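Local atomic coordinates of alpha-galactosidase (Lactobacillus brevis, PDB entry 3MI6), a protein that probably hydrolyses terminal, non-reducing alpha-D-galactose residues from alpha-D-galactosides such as galactose oligosaccharides, galactomannans and galactolipids. Residues Asn190-Trp200 with His227-Pro238. Numbering follows the deposited sequence.
Sequences NYDLIQFSGTW and HQQNPFMMLARP
D192 and I194 pair with A236 and M234 through four antiparallel backbone hydrogen bonds (D192 N to A236 O 2.7 Å). Between I194 and S197 the register shifts by two; N230 N bonds F196 O, G198 N bonds Q228 O, and a water joins F196 N to N230 O and F232 O. S197 OG donates to Q229 OE1 (2.7 Å) and receives Q195 NE2, whose amide reaches P213 of the second subunit. At the other end R237, bent at chi2 (-65°), folds its guanidinium flat onto the Y191 ring, planes 8° apart, while NH1 bonds N190 O (3.3 Å) from above the carbonyl plane and salt-bridges D188. L235 CD1 sits over the opposite ring face, 4.3 Å from the centroid. With an alanine at R237, D188 would probably lose this salt bridge, N190 O its side-chain donor and Y191 the guanidinium stacked on it. I194 CD1 meets A236 CB at 3.8 Å beside M234, against helix 305-319; on the face bearing L193 and L235, L193 CD1 touches M233 CE (3.5 Å). W200 CB lies over the H227 ring and NE1 bonds D549, the predicted proton donor: the loop after strand 192-197 probably brings this substrate-binding tryptophan to the barrel's active site.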
loop_
_atom_site.group_PDB
_atom_site.type_symbol
_atom_site.label_atom_id
_atom_site.label_comp_id
_atom_site.label_asym_id
_atom_site.label_seq_id
_atom_site.Cartn_x
_atom_site.Cartn_y
_atom_site.Cartn_z
ATOM N N ASN D 190 -7.350 -5.240 14.234
ATOM C CA ASN D 190 -6.472 -4.284 13.578
ATOM C C ASN D 190 -5.006 -4.564 13.933
ATOM O O ASN D 190 -4.342 -3.713 14.532
ATOM C CB ASN D 190 -6.845 -2.823 13.921
ATOM C CG ASN D 190 -8.350 -2.525 13.757
ATOM O OD1 ASN D 190 -8.925 -1.733 14.530
ATOM N ND2 ASN D 190 -8.991 -3.154 12.765
ATOM N N TYR D 191 -4.505 -5.747 13.583
ATOM C CA TYR D 191 -3.077 -6.037 13.766
ATOM C C TYR D 191 -2.427 -6.549 12.486
ATOM O O TYR D 191 -3.119 -6.990 11.567
ATOM C CB TYR D 191 -2.844 -7.069 14.883
ATOM C CG TYR D 191 -3.292 -6.636 16.262
ATOM C CD1 TYR D 191 -2.446 -5.927 17.094
ATOM C CD2 TYR D 191 -4.552 -6.961 16.739
ATOM C CE1 TYR D 191 -2.844 -5.535 18.352
ATOM C CE2 TYR D 191 -4.954 -6.582 17.999
ATOM C CZ TYR D 191 -4.096 -5.861 18.796
ATOM O OH TYR D 191 -4.494 -5.462 20.049
ATOM N N ASP D 192 -1.099 -6.488 12.424
ATOM C CA ASP D 192 -0.357 -7.169 11.365
ATOM C C ASP D 192 0.169 -8.388 12.061
ATOM O O ASP D 192 0.604 -8.288 13.209
ATOM C CB ASP D 192 0.871 -6.371 10.869
ATOM C CG ASP D 192 0.514 -5.130 10.064
ATOM O OD1 ASP D 192 -0.610 -5.041 9.525
ATOM O OD2 ASP D 192 1.382 -4.231 9.955
ATOM N N LEU D 193 0.146 -9.525 11.369
ATOM C CA LEU D 193 0.793 -10.751 11.836
ATOM C C LEU D 193 2.202 -10.750 11.307
ATOM O O LEU D 193 2.410 -10.609 10.102
ATOM C CB LEU D 193 0.058 -11.988 11.307
ATOM C CG LEU D 193 0.783 -13.333 11.321
ATOM C CD1 LEU D 193 1.191 -13.694 12.720
ATOM C CD2 LEU D 193 -0.117 -14.376 10.742
ATOM N N ILE D 194 3.164 -10.911 12.204
ATOM C CA ILE D 194 4.564 -10.931 11.841
ATOM C C ILE D 194 5.097 -12.330 12.128
ATOM O O ILE D 194 5.043 -12.805 13.264
ATOM C CB ILE D 194 5.346 -9.892 12.649
ATOM C CG1 ILE D 194 4.748 -8.505 12.412
ATOM C CG2 ILE D 194 6.821 -9.904 12.275
ATOM C CD1 ILE D 194 5.368 -7.398 13.269
ATOM N N GLN D 195 5.612 -12.991 11.093
ATOM C CA GLN D 195 6.038 -14.384 11.189
ATOM C C GLN D 195 7.462 -14.467 10.712
ATOM O O GLN D 195 8.023 -13.485 10.243
ATOM C CB GLN D 195 5.161 -15.281 10.323
ATOM C CG GLN D 195 5.125 -14.799 8.897
ATOM C CD GLN D 195 4.124 -15.535 8.061
ATOM O OE1 GLN D 195 2.931 -15.232 8.086
ATOM N NE2 GLN D 195 4.602 -16.498 7.286
ATOM N N PHE D 196 8.049 -15.647 10.849
ATOM C CA PHE D 196 9.420 -15.842 10.446
ATOM C C PHE D 196 9.560 -17.135 9.661
ATOM O O PHE D 196 9.689 -18.214 10.210
ATOM C CB PHE D 196 10.348 -15.710 11.654
ATOM C CG PHE D 196 10.317 -14.345 12.246
ATOM C CD1 PHE D 196 11.191 -13.358 11.791
ATOM C CD2 PHE D 196 9.365 -14.012 13.196
ATOM C CE1 PHE D 196 11.144 -12.075 12.311
ATOM C CE2 PHE D 196 9.300 -12.743 13.714
ATOM C CZ PHE D 196 10.194 -11.771 13.277
ATOM N N SER D 197 9.504 -17.001 8.351
ATOM C CA SER D 197 9.418 -18.133 7.471
ATOM C C SER D 197 10.682 -18.215 6.633
ATOM O O SER D 197 11.345 -17.200 6.406
ATOM C CB SER D 197 8.195 -17.942 6.581
ATOM O OG SER D 197 7.118 -17.436 7.363
ATOM N N GLY D 198 11.028 -19.419 6.193
ATOM C CA GLY D 198 12.110 -19.582 5.251
ATOM C C GLY D 198 12.337 -21.019 4.883
ATOM O O GLY D 198 11.401 -21.745 4.513
ATOM N N THR D 199 13.594 -21.431 5.017
ATOM C CA THR D 199 14.019 -22.783 4.726
ATOM C C THR D 199 15.526 -22.946 4.951
ATOM O O THR D 199 16.212 -22.036 5.418
ATOM C CB THR D 199 13.663 -23.196 3.277
ATOM O OG1 THR D 199 13.926 -24.596 3.104
ATOM C CG2 THR D 199 14.473 -22.377 2.252
ATOM N N TRP D 200 16.047 -24.121 4.624
ATOM C CA TRP D 200 17.432 -24.408 4.925
ATOM C C TRP D 200 18.325 -23.387 4.217
ATOM O O TRP D 200 18.057 -23.015 3.077
ATOM C CB TRP D 200 17.771 -25.860 4.556
ATOM C CG TRP D 200 19.228 -26.144 4.608
ATOM C CD1 TRP D 200 19.940 -26.653 5.659
ATOM C CD2 TRP D 200 20.171 -25.917 3.558
ATOM N NE1 TRP D 200 21.273 -26.774 5.319
ATOM C CE2 TRP D 200 21.438 -26.320 4.035
ATOM C CE3 TRP D 200 20.067 -25.418 2.257
ATOM C CZ2 TRP D 200 22.582 -26.230 3.260
ATOM C CZ3 TRP D 200 21.198 -25.330 1.496
ATOM C CH2 TRP D 200 22.442 -25.738 1.995
ATOM N N HIS D 227 12.914 -25.487 9.765
ATOM C CA HIS D 227 13.581 -24.429 9.019
ATOM C C HIS D 227 12.485 -23.510 8.462
ATOM O O HIS D 227 12.653 -22.311 8.372
ATOM C CB HIS D 227 14.382 -24.989 7.821
ATOM C CG HIS D 227 15.563 -25.835 8.202
ATOM N ND1 HIS D 227 15.501 -27.214 8.274
ATOM C CD2 HIS D 227 16.839 -25.501 8.520
ATOM C CE1 HIS D 227 16.682 -27.689 8.630
ATOM N NE2 HIS D 227 17.512 -26.670 8.784
ATOM N N GLN D 228 11.346 -24.097 8.113
ATOM C CA GLN D 228 10.335 -23.421 7.316
ATOM C C GLN D 228 9.566 -22.343 8.061
ATOM O O GLN D 228 9.351 -21.260 7.529
ATOM C CB GLN D 228 9.366 -24.453 6.738
ATOM C CG GLN D 228 9.984 -25.383 5.677
ATOM C CD GLN D 228 11.064 -26.290 6.237
ATOM O OE1 GLN D 228 12.058 -26.587 5.561
ATOM N NE2 GLN D 228 10.884 -26.728 7.476
ATOM N N GLN D 229 9.132 -22.647 9.283
ATOM C CA GLN D 229 8.364 -21.706 10.105
ATOM C C GLN D 229 8.845 -21.798 11.540
ATOM O O GLN D 229 8.975 -22.892 12.068
ATOM C CB GLN D 229 6.870 -22.039 10.087
ATOM C CG GLN D 229 6.251 -22.202 8.703
ATOM C CD GLN D 229 6.029 -20.882 7.979
ATOM O OE1 GLN D 229 6.326 -19.803 8.505
ATOM N NE2 GLN D 229 5.481 -20.966 6.763
ATOM N N ASN D 230 9.108 -20.659 12.171
ATOM C CA ASN D 230 9.483 -20.641 13.581
ATOM C C ASN D 230 8.282 -20.413 14.479
ATOM O O ASN D 230 7.340 -19.723 14.082
ATOM C CB ASN D 230 10.505 -19.541 13.857
ATOM C CG ASN D 230 11.139 -19.692 15.205
ATOM O OD1 ASN D 230 12.183 -20.322 15.336
ATOM N ND2 ASN D 230 10.491 -19.162 16.228
ATOM N N PRO D 231 8.315 -20.979 15.700
ATOM C CA PRO D 231 7.208 -20.859 16.662
ATOM C C PRO D 231 6.950 -19.434 17.141
ATOM O O PRO D 231 5.868 -19.170 17.649
ATOM C CB PRO D 231 7.671 -21.719 17.842
ATOM C CG PRO D 231 8.622 -22.699 17.247
ATOM C CD PRO D 231 9.326 -21.954 16.150
ATOM N N PHE D 232 7.917 -18.537 16.995
ATOM C CA PHE D 232 7.738 -17.154 17.452
ATOM C C PHE D 232 7.005 -16.231 16.470
ATOM O O PHE D 232 7.321 -16.185 15.283
ATOM C CB PHE D 232 9.077 -16.514 17.789
ATOM C CG PHE D 232 8.966 -15.072 18.098
ATOM C CD1 PHE D 232 8.367 -14.656 19.280
ATOM C CD2 PHE D 232 9.417 -14.120 17.200
ATOM C CE1 PHE D 232 8.236 -13.302 19.573
ATOM C CE2 PHE D 232 9.304 -12.762 17.481
ATOM C CZ PHE D 232 8.711 -12.347 18.671
HETATM N N MSE D 233 6.049 -15.463 16.969
HETATM C CA MSE D 233 5.297 -14.567 16.097
HETATM C C MSE D 233 4.900 -13.329 16.861
HETATM O O MSE D 233 4.996 -13.307 18.088
HETATM C CB MSE D 233 4.038 -15.258 15.602
HETATM C CG MSE D 233 3.093 -15.628 16.715
HETATM SE SE MSE D 233 1.393 -16.339 16.088
HETATM C CE MSE D 233 0.380 -14.689 15.954
HETATM N N MSE D 234 4.435 -12.307 16.142
HETATM C CA MSE D 234 3.995 -11.069 16.775
HETATM C C MSE D 234 2.681 -10.604 16.198
HETATM O O MSE D 234 2.362 -10.909 15.040
HETATM C CB MSE D 234 5.042 -9.982 16.614
HETATM C CG MSE D 234 6.363 -10.355 17.237
HETATM SE SE MSE D 234 7.728 -8.962 17.174
HETATM C CE MSE D 234 7.961 -8.906 15.237
ATOM N N LEU D 235 1.897 -9.907 17.023
ATOM C CA LEU D 235 0.767 -9.132 16.524
ATOM C C LEU D 235 1.085 -7.670 16.752
ATOM O O LEU D 235 1.070 -7.203 17.898
ATOM C CB LEU D 235 -0.519 -9.458 17.270
ATOM C CG LEU D 235 -1.378 -10.672 16.935
ATOM C CD1 LEU D 235 -2.763 -10.433 17.514
ATOM C CD2 LEU D 235 -1.461 -10.885 15.442
ATOM N N ALA D 236 1.386 -6.942 15.682
ATOM C CA ALA D 236 1.686 -5.527 15.831
ATOM C C ALA D 236 0.499 -4.678 15.401
ATOM O O ALA D 236 -0.249 -5.050 14.492
ATOM C CB ALA D 236 2.919 -5.161 15.038
ATOM N N ARG D 237 0.308 -3.547 16.072
ATOM C CA ARG D 237 -0.589 -2.540 15.550
ATOM C C ARG D 237 0.066 -2.084 14.249
ATOM O O ARG D 237 1.286 -2.250 14.086
ATOM C CB ARG D 237 -0.726 -1.401 16.546
ATOM C CG ARG D 237 -1.552 -1.759 17.771
ATOM C CD ARG D 237 -3.000 -2.053 17.393
ATOM N NE ARG D 237 -3.889 -2.041 18.550
ATOM C CZ ARG D 237 -5.149 -2.466 18.528
ATOM N NH1 ARG D 237 -5.665 -2.958 17.409
ATOM N NH2 ARG D 237 -5.885 -2.414 19.632
ATOM N N PRO D 238 -0.732 -1.534 13.312
ATOM C CA PRO D 238 -0.276 -1.237 11.937
ATOM C C PRO D 238 0.923 -0.301 11.855
ATOM O O PRO D 238 1.680 -0.407 10.893
ATOM C CB PRO D 238 -1.494 -0.571 11.300
ATOM C CG PRO D 238 -2.661 -1.147 12.062
ATOM C CD PRO D 238 -2.169 -1.253 13.485
HETATM O O HOH W 1 11.777 -20.214 9.502
HETATM O O HOH W 2 7.041 -17.086 12.996
#